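Local coordinates for type II secretion system protein C (Vibrio cholerae, PDB 2I4S) that probably takes part in type II protein secretion and is thought to be needed for export of cholera toxin through the outer membrane, at residues A[63-68]-A[83-88]; A[4-9]-A[46-51]; A[53-58]-A[88-93]. One frame throughout, in Å; residues are numbered along the deposited sequence.

The chain is the PDZ domain of a longer membrane protein, predicted to lie in the periplasm, and its three contacts lie within an antiparallel sheet and the helices and loops packed around it. Interaction 2 packs helix 2-16 against helix 48-53 near the surface. The chain then runs directly into interaction 3, where the loop after helix 48-53 lies over strand 87-94. Interaction 1 is nested inside the loop that interaction 3 closes; the two touch, with centres about 13 Å apart, and share Met88 and strand 87-94, which pairs with strand 60-64 of interaction 1. Interaction 3 also touches interaction 2, through Phe50, whereas interactions 1 and 2 stay about 7 Å apart at their nearest atoms.

Interaction 1: residues A[63-68]-A[83-88]; sequences ALNGLD and NEMTEM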
# COMPACT_ATOMS: atom_id res chain seq x y z
N ALA A 63 0.50 -0.77 -9.24
CA ALA A 63 1.23 0.50 -9.34
C ALA A 63 1.19 1.18 -7.99
O ALA A 63 0.16 1.13 -7.31
CB ALA A 63 0.60 1.43 -10.40
N LEU A 64 2.28 1.84 -7.61
CA LEU A 64 2.32 2.56 -6.35
C LEU A 64 3.13 3.83 -6.51
O LEU A 64 4.30 3.76 -6.84
CB LEU A 64 2.87 1.68 -5.23
CG LEU A 64 2.78 2.19 -3.79
CD1 LEU A 64 3.07 1.04 -2.83
CD2 LEU A 64 3.70 3.37 -3.51
N ASN A 65 2.48 4.97 -6.30
CA ASN A 65 3.05 6.29 -6.63
C ASN A 65 3.80 6.30 -7.96
O ASN A 65 4.90 6.84 -8.06
CB ASN A 65 3.96 6.83 -5.51
CG ASN A 65 3.16 7.47 -4.37
OD1 ASN A 65 1.98 7.80 -4.53
ND2 ASN A 65 3.81 7.66 -3.23
N GLY A 66 3.20 5.68 -8.97
CA GLY A 66 3.77 5.71 -10.31
C GLY A 66 4.79 4.62 -10.59
O GLY A 66 5.19 4.45 -11.73
N LEU A 67 5.19 3.88 -9.56
CA LEU A 67 6.05 2.72 -9.77
C LEU A 67 5.28 1.51 -10.26
O LEU A 67 4.35 1.03 -9.59
CB LEU A 67 6.81 2.35 -8.48
CG LEU A 67 7.76 3.39 -7.88
CD1 LEU A 67 8.18 2.95 -6.47
CD2 LEU A 67 9.00 3.52 -8.76
N ASP A 68 5.71 0.98 -11.40
CA ASP A 68 5.19 -0.24 -11.98
C ASP A 68 5.61 -1.47 -11.17
O ASP A 68 6.78 -1.83 -11.15
CB ASP A 68 5.73 -0.35 -13.41
CG ASP A 68 5.09 -1.49 -14.20
OD1 ASP A 68 4.59 -2.45 -13.60
OD2 ASP A 68 5.11 -1.42 -15.45
N ASN A 83 10.46 7.25 2.38
CA ASN A 83 10.61 8.25 3.44
C ASN A 83 10.60 9.67 2.87
O ASN A 83 10.47 10.64 3.61
CB ASN A 83 11.80 7.94 4.37
CG ASN A 83 11.48 6.82 5.37
OD1 ASN A 83 10.34 6.72 5.89
ND2 ASN A 83 12.46 5.95 5.63
N GLU A 84 10.68 9.76 1.55
CA GLU A 84 10.63 11.01 0.81
C GLU A 84 9.23 11.38 0.29
O GLU A 84 9.04 12.47 -0.22
CB GLU A 84 11.58 10.96 -0.41
CG GLU A 84 12.94 10.33 -0.15
CD GLU A 84 13.80 11.18 0.76
OE1 GLU A 84 13.56 12.40 0.80
OE2 GLU A 84 14.70 10.63 1.44
N MSE A 85 8.25 10.48 0.40
CA MSE A 85 6.91 10.69 -0.14
C MSE A 85 5.93 11.17 0.94
O MSE A 85 6.16 10.96 2.12
CB MSE A 85 6.38 9.41 -0.82
CG MSE A 85 7.00 9.05 -2.21
SE MSE A 85 6.88 7.06 -2.45
CE MSE A 85 8.09 6.91 -4.04
N THR A 86 4.82 11.82 0.54
CA THR A 86 3.86 12.31 1.54
C THR A 86 2.43 11.85 1.27
O THR A 86 1.46 12.43 1.79
CB THR A 86 3.82 13.82 1.61
OG1 THR A 86 3.28 14.33 0.38
CG2 THR A 86 5.20 14.42 1.88
N GLU A 87 2.30 10.82 0.44
CA GLU A 87 1.02 10.20 0.15
C GLU A 87 1.37 8.85 -0.40
O GLU A 87 2.52 8.60 -0.78
CB GLU A 87 0.23 10.97 -0.92
CG GLU A 87 0.74 10.66 -2.34
CD GLU A 87 0.04 11.46 -3.43
OE1 GLU A 87 -0.41 12.60 -3.16
OE2 GLU A 87 -0.03 10.94 -4.57
N MSE A 88 0.36 7.98 -0.44
CA MSE A 88 0.45 6.77 -1.25
C MSE A 88 -0.76 6.73 -2.17
O MSE A 88 -1.91 6.72 -1.71
CB MSE A 88 0.50 5.54 -0.36
CG MSE A 88 0.77 4.24 -1.12
SE MSE A 88 0.68 2.70 0.10
CE MSE A 88 -1.29 2.64 0.36
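Asn65 lays its amide nitrogen against the selenium and CG of Met85, a selenomethionine here, while the same nitrogen reaches the backbone of the chain entering strand 87-94. ND2 of Asn65 stands 3.2 Å from SE of Met85 and 3.6 Å from its CG, the two side chains coming from opposite directions. The amide donates to the carbonyl oxygen of Glu87, with Asn65 ND2 and Glu87 O 2.9 Å apart and the bond nearly straight, its N-H...O angle being 170°. The acceptor lies almost in the amide plane, whereas seen from Glu87 the donor is tilted 34° from the carbonyl plane.

At its other end the amide receives a bond: OD1 accepts from the backbone N of Ser89. With a donor bond from ND2 and an acceptor bond at OD1, the rotation of the amide is fixed. Asn65 can do this because it stands at a type I' turn, Leu64 to Leu67, the tight reversal of a two-residue beta hairpin within this PDZ domain. Asn65 and Gly66 fill its two central positions, both with positive phi, and the backbone N of Asn65 is bonded to Ser89 O as well. The side chain therefore continues the antiparallel pairing of strands 60-64 and 87-94 past the point where the first strand turns away.

The carboxylate of Glu87 comes up to the amide without bonding it, OE2 being 3.7 Å from Asn65 OD1; its oxygens are engaged instead by Ser89 OG and Tyr102 OH. On the buried side, Leu64 has CG anti to its own nitrogen (chi1 -170°), which carries CD2 to 3.9 Å from CG of selenomethionine Met88. Leu78 of helix 74-82 covers Leu64 and Leu67.

Interaction 2: residues A[4-9]-A[46-51]; sequences EDKVDA and DPVLFE
Lys6 and Val7, on helix 2-16, meet the start of helix 48-53 in a helix-to-helix contact near the surface of the PDZ domain, charged at one margin and apolar further in.

The apolar part is made chiefly by branched side chains, Val7 on Val48 and Leu49. CG2 of Val7 is 3.6 Å from CG2 of Val48, the two side chains slanting across each other, and the other Val7 branch, CG1, lies a looser 4.3 Å from CD1 of Leu49. Met3, Ile10 and Ile14 of helix 2-16 extend this seam, Val48 touching the first two and Leu49 the last two. Lys6 joins in through its aliphatic part: its CD presses to 3.5 Å from CG1 of Val48.

The polar part is a salt bridge. The lysine chain bends at chi3 (-77°), about the CG-CD bond, just where CD meets Val48, and this sends CE and NZ on to the carboxylate of Asp46, with Lys6 NZ 2.9 Å from Asp46 OD2. The ammonium approaches on the syn side of that oxygen, 24° out of the carboxylate plane.

Capping uses the second oxygen of the same group. Asp46 precedes the helix, and its side chain turns back to the backbone two residues on, an Asx turn, so both ends of the carboxylate are held and its rotation is restricted. In that bond Val48 N lies 3.2 Å from Asp46 OD1, on the anti side of the oxygen.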
# COMPACT_ATOMS: atom_id res chain seq x y z
N GLU A 4 -12.05 7.09 13.25
CA GLU A 4 -11.50 8.18 12.45
C GLU A 4 -10.33 8.87 13.15
O GLU A 4 -9.33 9.19 12.50
CB GLU A 4 -12.59 9.18 12.07
CG GLU A 4 -13.65 8.62 11.10
CD GLU A 4 -14.73 7.78 11.79
OE1 GLU A 4 -15.05 8.05 12.97
OE2 GLU A 4 -15.26 6.84 11.15
N ASP A 5 -10.45 9.10 14.45
CA ASP A 5 -9.36 9.72 15.22
C ASP A 5 -8.13 8.81 15.30
O ASP A 5 -7.00 9.27 15.30
CB ASP A 5 -9.78 10.03 16.65
CG ASP A 5 -10.97 10.98 16.73
OD1 ASP A 5 -11.28 11.65 15.71
OD2 ASP A 5 -11.57 11.04 17.82
N LYS A 6 -8.38 7.51 15.38
CA LYS A 6 -7.31 6.53 15.44
C LYS A 6 -6.61 6.48 14.09
O LYS A 6 -5.38 6.43 14.04
CB LYS A 6 -7.85 5.16 15.81
CG LYS A 6 -6.85 4.08 15.71
CD LYS A 6 -7.50 2.76 15.42
CE LYS A 6 -8.13 2.18 16.64
NZ LYS A 6 -8.20 0.70 16.49
N VAL A 7 -7.39 6.47 13.01
CA VAL A 7 -6.83 6.57 11.67
C VAL A 7 -6.02 7.87 11.49
O VAL A 7 -4.94 7.84 10.93
CB VAL A 7 -7.91 6.43 10.58
CG1 VAL A 7 -7.41 6.93 9.22
CG2 VAL A 7 -8.37 4.97 10.48
N ASP A 8 -6.52 9.00 12.00
CA ASP A 8 -5.74 10.24 11.90
C ASP A 8 -4.43 10.18 12.68
O ASP A 8 -3.42 10.77 12.24
CB ASP A 8 -6.54 11.47 12.31
CG ASP A 8 -7.67 11.78 11.35
OD1 ASP A 8 -7.74 11.16 10.26
OD2 ASP A 8 -8.51 12.64 11.70
N ALA A 9 -4.42 9.46 13.80
CA ALA A 9 -3.23 9.39 14.63
C ALA A 9 -2.18 8.47 13.99
O ALA A 9 -0.98 8.76 14.05
CB ALA A 9 -3.57 8.91 16.01
N ASP A 46 -2.84 -2.83 12.66
CA ASP A 46 -4.24 -2.51 12.95
C ASP A 46 -4.99 -2.26 11.64
O ASP A 46 -4.79 -1.23 11.01
CB ASP A 46 -4.36 -1.29 13.87
CG ASP A 46 -5.76 -1.13 14.45
OD1 ASP A 46 -6.75 -1.36 13.71
OD2 ASP A 46 -5.88 -0.77 15.64
N PRO A 47 -5.89 -3.18 11.28
CA PRO A 47 -6.56 -3.24 9.96
C PRO A 47 -7.37 -2.01 9.61
O PRO A 47 -7.72 -1.83 8.43
CB PRO A 47 -7.50 -4.44 10.08
CG PRO A 47 -6.97 -5.24 11.27
CD PRO A 47 -6.36 -4.24 12.19
N VAL A 48 -7.68 -1.17 10.61
CA VAL A 48 -8.40 0.09 10.38
C VAL A 48 -7.77 1.00 9.29
O VAL A 48 -8.48 1.66 8.50
CB VAL A 48 -8.59 0.87 11.73
CG1 VAL A 48 -7.32 1.62 12.11
CG2 VAL A 48 -9.75 1.83 11.67
N LEU A 49 -6.45 1.07 9.26
CA LEU A 49 -5.79 1.89 8.23
C LEU A 49 -6.01 1.26 6.84
O LEU A 49 -6.59 1.90 5.96
CB LEU A 49 -4.30 2.12 8.54
CG LEU A 49 -3.65 3.15 7.61
CD1 LEU A 49 -3.99 4.57 8.02
CD2 LEU A 49 -2.17 2.97 7.56
N PHE A 50 -5.58 0.00 6.66
CA PHE A 50 -5.86 -0.73 5.43
C PHE A 50 -7.33 -0.50 4.98
O PHE A 50 -7.57 -0.03 3.85
CB PHE A 50 -5.49 -2.21 5.64
CG PHE A 50 -5.87 -3.15 4.50
CD1 PHE A 50 -4.90 -3.63 3.63
CD2 PHE A 50 -7.17 -3.62 4.36
CE1 PHE A 50 -5.24 -4.52 2.61
CE2 PHE A 50 -7.52 -4.49 3.34
CZ PHE A 50 -6.55 -4.95 2.46
N GLU A 51 -8.30 -0.79 5.85
CA GLU A 51 -9.72 -0.46 5.59
C GLU A 51 -9.97 1.01 5.16
O GLU A 51 -10.64 1.28 4.15
CB GLU A 51 -10.62 -0.84 6.77
CG GLU A 51 -10.64 -2.32 7.07
CD GLU A 51 -11.23 -2.67 8.45
OE1 GLU A 51 -11.30 -1.78 9.34
OE2 GLU A 51 -11.61 -3.84 8.64

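Interaction 3: residues A[53-58]-A[88-93]; sequences IGLQDG and MSLTVE
Leu55 meets Leu90 and Val92 with no ring or other flat side-chain group between them: there are no faces or edges to stack, and the contact is one of methyl groups. A single branch of the leucine does the touching. Its CD2 lies 3.7 Å from CG1 of Val92 and 3.8 Å from CD1 of Leu90, reaching both residues at once. The leucine runs at about a right angle to Leu90 but slants past Val92. Its chi1 of -66° sets CG beside the backbone N, from where CD2 reaches the strand. A ring of the preceding helix, Phe50, also touches this loop: its rim meets two carbonyl oxygens, CZ at Gln56 O and CE2 at Leu55 O, without a face stack.

One residue before Gly54, Ile53 offers the end of its long branch. CD1 is 3.9 Å from CE of selenomethionine Met88, whose chain bends at chi3 (73°) to carry the methyl across the isoleucine at about a right angle. Val101 and Ile103 of strand 97-104 also touch Ile53, so this residue spans two neighbouring strands.

Between the two apolar residues the chain changes course. Gly54, with positive phi, ends helix 48-53 in a Schellman motif; residues 53-58 run, end to end, 31° from residues 88-93. Met88, Leu90 and Val92 all turn their CB atoms to this segment, while Ser89 and Glu93 face away. No hydrogen bond joins the two segments; Val41 of strand 35-43 also touches Leu55. Such packing of a helix end and its loop on a curved antiparallel sheet belongs to the core of the PDZ fold.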
# COMPACT_ATOMS: atom_id res chain seq x y z
N ILE A 53 -8.11 3.28 3.72
CA ILE A 53 -7.52 3.62 2.42
C ILE A 53 -8.44 3.20 1.28
O ILE A 53 -8.38 3.77 0.19
CB ILE A 53 -6.13 2.94 2.23
CG1 ILE A 53 -5.10 3.50 3.21
CG2 ILE A 53 -5.60 3.10 0.80
CD1 ILE A 53 -3.80 2.68 3.28
N GLY A 54 -9.30 2.22 1.55
CA GLY A 54 -10.22 1.66 0.55
C GLY A 54 -9.76 0.30 0.06
O GLY A 54 -10.27 -0.22 -0.92
N LEU A 55 -8.78 -0.29 0.74
CA LEU A 55 -8.26 -1.57 0.33
C LEU A 55 -9.16 -2.68 0.83
O LEU A 55 -9.82 -2.53 1.87
CB LEU A 55 -6.83 -1.76 0.84
CG LEU A 55 -5.83 -0.78 0.19
CD1 LEU A 55 -4.65 -0.58 1.07
CD2 LEU A 55 -5.42 -1.24 -1.22
N GLN A 56 -9.22 -3.79 0.09
CA GLN A 56 -9.95 -4.97 0.56
C GLN A 56 -9.08 -6.19 0.53
O GLN A 56 -8.08 -6.21 -0.21
CB GLN A 56 -11.17 -5.23 -0.33
CG GLN A 56 -12.15 -4.08 -0.35
CD GLN A 56 -13.33 -4.36 -1.24
OE1 GLN A 56 -13.51 -5.49 -1.70
NE2 GLN A 56 -14.12 -3.34 -1.50
N ASP A 57 -9.45 -7.21 1.29
CA ASP A 57 -8.69 -8.48 1.28
C ASP A 57 -8.73 -9.09 -0.10
O ASP A 57 -9.78 -9.12 -0.76
CB ASP A 57 -9.25 -9.48 2.31
CG ASP A 57 -9.13 -8.94 3.73
OD1 ASP A 57 -8.07 -9.14 4.36
OD2 ASP A 57 -10.08 -8.29 4.21
N GLY A 58 -7.58 -9.57 -0.55
CA GLY A 58 -7.45 -10.10 -1.91
C GLY A 58 -6.97 -9.10 -2.97
O GLY A 58 -6.67 -9.50 -4.08
N MSE A 88 0.36 7.98 -0.44
CA MSE A 88 0.45 6.77 -1.25
C MSE A 88 -0.76 6.73 -2.17
O MSE A 88 -1.91 6.72 -1.71
CB MSE A 88 0.50 5.54 -0.36
CG MSE A 88 0.77 4.24 -1.12
SE MSE A 88 0.68 2.70 0.10
CE MSE A 88 -1.29 2.64 0.36
N SER A 89 -0.50 6.76 -3.48
CA SER A 89 -1.50 6.48 -4.48
C SER A 89 -1.31 5.03 -4.93
O SER A 89 -0.24 4.69 -5.43
CB SER A 89 -1.31 7.38 -5.69
OG SER A 89 -1.65 8.72 -5.40
N LEU A 90 -2.33 4.19 -4.78
CA LEU A 90 -2.21 2.79 -5.20
C LEU A 90 -3.21 2.43 -6.31
O LEU A 90 -4.38 2.81 -6.24
CB LEU A 90 -2.50 1.88 -4.02
CG LEU A 90 -1.43 1.19 -3.20
CD1 LEU A 90 -2.11 0.11 -2.37
CD2 LEU A 90 -0.36 0.59 -4.07
N THR A 91 -2.77 1.66 -7.30
CA THR A 91 -3.70 1.01 -8.22
C THR A 91 -3.70 -0.46 -7.88
O THR A 91 -2.63 -1.09 -7.81
CB THR A 91 -3.30 1.20 -9.70
OG1 THR A 91 -3.33 2.60 -10.02
CG2 THR A 91 -4.29 0.46 -10.61
N VAL A 92 -4.89 -0.99 -7.59
CA VAL A 92 -5.06 -2.38 -7.21
C VAL A 92 -6.01 -3.07 -8.17
O VAL A 92 -6.92 -2.46 -8.72
CB VAL A 92 -5.58 -2.56 -5.74
CG1 VAL A 92 -4.58 -1.95 -4.74
CG2 VAL A 92 -6.97 -1.97 -5.59
N GLU A 93 -5.78 -4.36 -8.37
CA GLU A 93 -6.72 -5.19 -9.13
C GLU A 93 -7.52 -5.99 -8.12
O GLU A 93 -6.94 -6.66 -7.26
CB GLU A 93 -5.98 -6.11 -10.08
CG GLU A 93 -4.86 -5.38 -10.81
CD GLU A 93 -4.53 -5.95 -12.18
OE1 GLU A 93 -4.52 -7.18 -12.32
OE2 GLU A 93 -4.29 -5.15 -13.11